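Local coordinates for type 3A cellulose-binding domain protein (Clostridium thermocellum, PDB 4B9P) that probably binds cellulose outside the cell, as the C-terminal family 3 carbohydrate-binding module through which an anti-sigma factor is thought to sense polysaccharide and release SigI2, at residues 122-125 against 126-130; 10-13 against 14-18. All blocks are in the same frame, centred on the assembly; numbering follows the deposited sequence. Where two conformers were deposited one is given.

In the fold
Both contacts are local, in a β-sandwich module, and both come to about 11 Å from the calcium, measured from the side chains of W127 and N13; each carries a residue that binds its own zinc ion. In contact 2, strand 7-13 leaves its sheet and H14 holds one zinc; in contact 1, the loop between helix 114-117 and strand 131-132 turns and E126 holds another. E19, directly after segment 14-18, also binds the zinc of E126, so this ion joins the loop of contact 1 to the start of strand 19-20. The contacts themselves do not touch: their centres lie 21 Å apart and their nearest atoms about 7 Å.

Contact 1: 122-125 against 126-130; sequences PPYS and EWNYM. With ZN (zinc ion), chain E.
S125 and Y129 meet across a tight turn at the 3-10 segment 126-128 in a surface loop of the β-sandwich, S125 O lying 3.7 Å from Y129 CD2. The backbone O of S125 accepts the N-H of N128 at 3.0 Å, the i to i+3 bond of a 3-10 turn. Next in line, O of E126 receives both Y129 N and M130 N. The small side chain of S125 lets an indole lie close: W127 CG sits between its backbone N and carbonyl carbon (chi1 57°), which folds the ring back until S125 CB lies over one face, 3.5 Å from the centroid of the six-membered ring. Y129 takes the same kind of rotamer, and its ring is sandwiched. P122 CG lies over the centre of one face, 3.8 Å from the centroid, in a CH-pi contact to which the compact proline ring presents this one carbon, while O of E126 lies over the opposite face. At the ring's edge, in its plane, Y124 O is 3.5 Å from Y129 CE2. Ahead of the turn, Y124 CB packs 3.9 Å from N128 CB, and the tyrosine hydroxyl reaches out to N55. P122 rests in turn on Y115 and A116 of helix 114-117. The extended chain of E126 carries its carboxylate to a zinc ion shared with E19, with OE2 bound at 1.9 Å and a water at 2.0 Å.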
loop_
_atom_site.group_PDB
_atom_site.type_symbol
_atom_site.label_atom_id
_atom_site.label_comp_id
_atom_site.label_asym_id
_atom_site.label_seq_id
_atom_site.Cartn_x
_atom_site.Cartn_y
_atom_site.Cartn_z
ATOM N N PRO A 122 -20.348 12.287 -2.064
ATOM C CA PRO A 122 -19.881 12.824 -0.778
ATOM C C PRO A 122 -20.483 14.211 -0.540
ATOM O O PRO A 122 -20.543 15.008 -1.475
ATOM C CB PRO A 122 -18.347 12.935 -0.970
ATOM C CG PRO A 122 -18.049 12.115 -2.179
ATOM C CD PRO A 122 -19.263 12.102 -3.033
ATOM N N PRO A 123 -20.842 14.539 0.706
ATOM C CA PRO A 123 -21.480 15.835 0.989
ATOM C C PRO A 123 -20.435 16.935 1.230
ATOM O O PRO A 123 -20.458 17.632 2.260
ATOM C CB PRO A 123 -22.273 15.529 2.242
ATOM C CG PRO A 123 -21.354 14.547 2.982
ATOM C CD PRO A 123 -20.881 13.626 1.866
ATOM N N TYR A 124 -19.500 17.037 0.294
ATOM C CA TYR A 124 -18.340 17.894 0.448
ATOM C C TYR A 124 -18.017 18.628 -0.831
ATOM O O TYR A 124 -18.305 18.136 -1.919
ATOM C CB TYR A 124 -17.107 17.036 0.810
ATOM C CG TYR A 124 -17.164 16.424 2.178
ATOM C CD1 TYR A 124 -16.986 17.202 3.331
ATOM C CD2 TYR A 124 -17.435 15.077 2.341
ATOM C CE1 TYR A 124 -17.039 16.646 4.601
ATOM C CE2 TYR A 124 -17.528 14.530 3.621
ATOM C CZ TYR A 124 -17.301 15.310 4.735
ATOM O OH TYR A 124 -17.388 14.721 5.973
ATOM N N SER A 125 -17.307 19.755 -0.699
ATOM C CA SER A 125 -16.607 20.355 -1.832
ATOM C C SER A 125 -15.583 19.348 -2.371
ATOM O O SER A 125 -15.022 18.533 -1.621
ATOM C CB SER A 125 -15.870 21.603 -1.390
ATOM O OG SER A 125 -16.800 22.616 -1.038
ATOM N N GLU A 126 -15.275 19.463 -3.647
ATOM C CA GLU A 126 -14.487 18.455 -4.337
ATOM C C GLU A 126 -13.158 18.187 -3.640
ATOM O O GLU A 126 -12.698 17.044 -3.577
ATOM C CB GLU A 126 -14.238 18.927 -5.796
ATOM C CG GLU A 126 -13.305 18.055 -6.526
ATOM C CD GLU A 126 -13.041 18.423 -7.972
ATOM O OE1 GLU A 126 -13.926 18.990 -8.628
ATOM O OE2 GLU A 126 -11.941 18.117 -8.495
ATOM N N TRP A 127 -12.473 19.253 -3.207
ATOM C CA TRP A 127 -11.125 19.119 -2.645
ATOM C C TRP A 127 -11.093 18.283 -1.363
ATOM O O TRP A 127 -10.035 17.762 -0.990
ATOM C CB TRP A 127 -10.462 20.476 -2.454
ATOM C CG TRP A 127 -11.237 21.384 -1.594
ATOM C CD1 TRP A 127 -11.249 21.421 -0.214
ATOM C CD2 TRP A 127 -12.143 22.407 -2.037
ATOM N NE1 TRP A 127 -12.109 22.420 0.212
ATOM C CE2 TRP A 127 -12.659 23.044 -0.886
ATOM C CE3 TRP A 127 -12.549 22.855 -3.296
ATOM C CZ2 TRP A 127 -13.561 24.105 -0.964
ATOM C CZ3 TRP A 127 -13.450 23.921 -3.374
ATOM C CH2 TRP A 127 -13.935 24.533 -2.217
ATOM N N ASN A 128 -12.231 18.099 -0.709
ATOM C CA ASN A 128 -12.221 17.281 0.502
ATOM C C ASN A 128 -12.320 15.774 0.220
ATOM O O ASN A 128 -12.209 14.970 1.164
ATOM C CB ASN A 128 -13.327 17.727 1.496
ATOM C CG ASN A 128 -12.901 18.910 2.345
ATOM O OD1 ASN A 128 -11.697 19.098 2.683
ATOM N ND2 ASN A 128 -13.842 19.743 2.658
ATOM N N TYR A 129 -12.450 15.382 -1.065
ATOM C CA TYR A 129 -12.400 13.960 -1.415
ATOM C C TYR A 129 -11.550 13.657 -2.632
ATOM O O TYR A 129 -11.249 12.473 -2.872
ATOM C CB TYR A 129 -13.783 13.298 -1.522
ATOM C CG TYR A 129 -14.667 13.938 -2.593
ATOM C CD1 TYR A 129 -14.619 13.502 -3.911
ATOM C CD2 TYR A 129 -15.555 14.975 -2.275
ATOM C CE1 TYR A 129 -15.403 14.051 -4.864
ATOM C CE2 TYR A 129 -16.371 15.532 -3.239
ATOM C CZ TYR A 129 -16.301 15.047 -4.522
ATOM O OH TYR A 129 -17.098 15.625 -5.477
ATOM N N MET A 130 -11.166 14.671 -3.402
ATOM C CA MET A 130 -10.395 14.406 -4.617
ATOM C C MET A 130 -8.899 14.528 -4.320
ATOM O O MET A 130 -8.417 15.599 -3.926
ATOM C CB MET A 130 -10.796 15.401 -5.695
ATOM C CG MET A 130 -10.365 14.989 -7.081
ATOM S SD MET A 130 -11.339 13.602 -7.766
ATOM C CE MET A 130 -12.756 14.528 -8.403
HETATM ZN ZN ZN E . -11.360 18.166 -10.323
HETATM O O HOH W 1 -10.447 19.136 -11.838
#

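Contact 2: 10-13 against 14-18; sequences QAYN and HIRTS. With ZN (zinc ion), chain C.
Strand 7-13 ends at N13, and in the loop that follows R16 doubles back to bind that residue's carbonyl. NH1 of R16 gives a hydrogen bond to O of N13 at 2.9 Å, nearly straight (159° at the hydrogen), with the acceptor at the edge of the guanidinium and the donor in the carbonyl plane. A long arginine suits the place because a bend at chi3 (-62°) brings the guanidinium back to N13 O while CG of R16 passes the same oxygen at 3.3 Å. Y12, on the strand, and H14, the first loop residue, lie side by side and point the same way, with Y12 OH 3.9 Å from CD2 of H14. Within the antiparallel sheet of this family 3 module, strand 7-13 runs between strands 25-31 and 147-148, and R26 and Q24 hold polar groups of this pair: R26 donates to Y12 OH, and Q24 OE1 is bonded to H14 ND1. That bond would help fix the imidazole's rotation, leaving NE2 to bind zinc at 2.0 Å beside two waters. The buried amide of N13 is well matched by partners: OD1 takes the backbone N of N140, while ND2 meets Y46 and a water, 3.0 Å away, which donates to O of I15 at 2.8 Å.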
loop_
_atom_site.group_PDB
_atom_site.type_symbol
_atom_site.label_atom_id
_atom_site.label_comp_id
_atom_site.label_asym_id
_atom_site.label_seq_id
_atom_site.Cartn_x
_atom_site.Cartn_y
_atom_site.Cartn_z
ATOM N N GLN A 10 5.868 -6.225 -6.226
ATOM C CA GLN A 10 5.281 -5.765 -7.478
ATOM C C GLN A 10 4.048 -4.939 -7.167
ATOM O O GLN A 10 3.370 -5.194 -6.156
ATOM C CB GLN A 10 4.940 -6.912 -8.423
ATOM C CG GLN A 10 6.134 -7.728 -8.770
ATOM C CD GLN A 10 5.809 -8.794 -9.783
ATOM O OE1 GLN A 10 4.711 -8.845 -10.292
ATOM N NE2 GLN A 10 6.756 -9.683 -10.059
ATOM N N ALA A 11 3.734 -3.958 -8.001
ATOM C CA ALA A 11 2.571 -3.113 -7.718
ATOM C C ALA A 11 2.110 -2.430 -8.989
ATOM O O ALA A 11 2.851 -2.344 -9.986
ATOM C CB ALA A 11 2.935 -2.060 -6.681
ATOM N N TYR A 12 0.898 -1.914 -8.966
ATOM C CA TYR A 12 0.467 -0.939 -9.929
ATOM C C TYR A 12 -0.712 -0.184 -9.332
ATOM O O TYR A 12 -1.295 -0.605 -8.324
ATOM C CB TYR A 12 0.092 -1.579 -11.280
ATOM C CG TYR A 12 -1.178 -2.378 -11.333
ATOM C CD1 TYR A 12 -1.242 -3.658 -10.779
ATOM C CD2 TYR A 12 -2.308 -1.894 -11.997
ATOM C CE1 TYR A 12 -2.409 -4.429 -10.854
ATOM C CE2 TYR A 12 -3.461 -2.654 -12.077
ATOM C CZ TYR A 12 -3.506 -3.919 -11.522
ATOM O OH TYR A 12 -4.667 -4.669 -11.610
ATOM N N ASN A 13 -1.065 0.939 -9.970
ATOM C CA ASN A 13 -2.262 1.680 -9.612
ATOM C C ASN A 13 -3.380 1.332 -10.559
ATOM O O ASN A 13 -3.259 1.456 -11.758
ATOM C CB ASN A 13 -1.943 3.170 -9.643
ATOM C CG ASN A 13 -1.081 3.570 -8.501
ATOM O OD1 ASN A 13 0.143 3.533 -8.574
ATOM N ND2 ASN A 13 -1.704 3.920 -7.391
ATOM N N HIS A 14 -4.501 0.893 -9.996
ATOM C CA HIS A 14 -5.625 0.472 -10.814
ATOM C C HIS A 14 -6.416 1.648 -11.359
ATOM O O HIS A 14 -7.126 1.496 -12.351
ATOM C CB HIS A 14 -6.505 -0.472 -9.986
ATOM C CG HIS A 14 -7.599 -1.129 -10.763
ATOM N ND1 HIS A 14 -8.933 -0.957 -10.460
ATOM C CD2 HIS A 14 -7.568 -2.014 -11.785
ATOM C CE1 HIS A 14 -9.678 -1.683 -11.279
ATOM N NE2 HIS A 14 -8.874 -2.343 -12.086
ATOM N N ILE A 15 -6.301 2.797 -10.703
ATOM C CA ILE A 15 -6.808 4.052 -11.227
ATOM C C ILE A 15 -5.627 4.982 -11.392
ATOM O O ILE A 15 -4.906 5.239 -10.402
ATOM C CB ILE A 15 -7.828 4.718 -10.270
ATOM C CG1 ILE A 15 -9.062 3.834 -10.108
ATOM C CG2 ILE A 15 -8.212 6.115 -10.761
ATOM C CD1 ILE A 15 -10.012 4.384 -9.110
ATOM N N ARG A 16 -5.428 5.478 -12.612
ATOM C CA ARG A 16 -4.244 6.284 -12.899
ATOM C C ARG A 16 -4.541 7.699 -13.342
ATOM O O ARG A 16 -3.652 8.406 -13.819
ATOM C CB ARG A 16 -3.406 5.569 -13.964
ATOM C CG ARG A 16 -2.854 4.264 -13.440
ATOM C CD ARG A 16 -2.098 3.460 -14.435
ATOM N NE ARG A 16 -2.876 3.020 -15.573
ATOM C CZ ARG A 16 -3.740 1.998 -15.598
ATOM N NH1 ARG A 16 -4.007 1.249 -14.534
ATOM N NH2 ARG A 16 -4.325 1.700 -16.744
ATOM N N THR A 17 -5.792 8.122 -13.212
ATOM C CA THR A 17 -6.157 9.480 -13.527
ATOM C C THR A 17 -5.459 10.442 -12.574
ATOM O O THR A 17 -5.183 10.113 -11.415
ATOM C CB THR A 17 -7.672 9.669 -13.425
ATOM O OG1 THR A 17 -8.121 9.216 -12.151
ATOM C CG2 THR A 17 -8.361 8.850 -14.442
ATOM N N SER A 18 -5.143 11.630 -13.067
ATOM C CA SER A 18 -4.426 12.601 -12.250
ATOM C C SER A 18 -5.175 12.912 -10.946
ATOM O O SER A 18 -4.565 13.015 -9.882
ATOM C CB SER A 18 -4.220 13.883 -13.046
ATOM O OG SER A 18 -5.447 14.294 -13.618
HETATM ZN ZN ZN C . -9.540 -3.644 -13.394
HETATM O O HOH W 2 -4.557 4.886 -7.606
HETATM O O HOH W 3 -7.711 -4.702 -13.686
HETATM O O HOH W 4 -9.630 -2.440 -15.067
#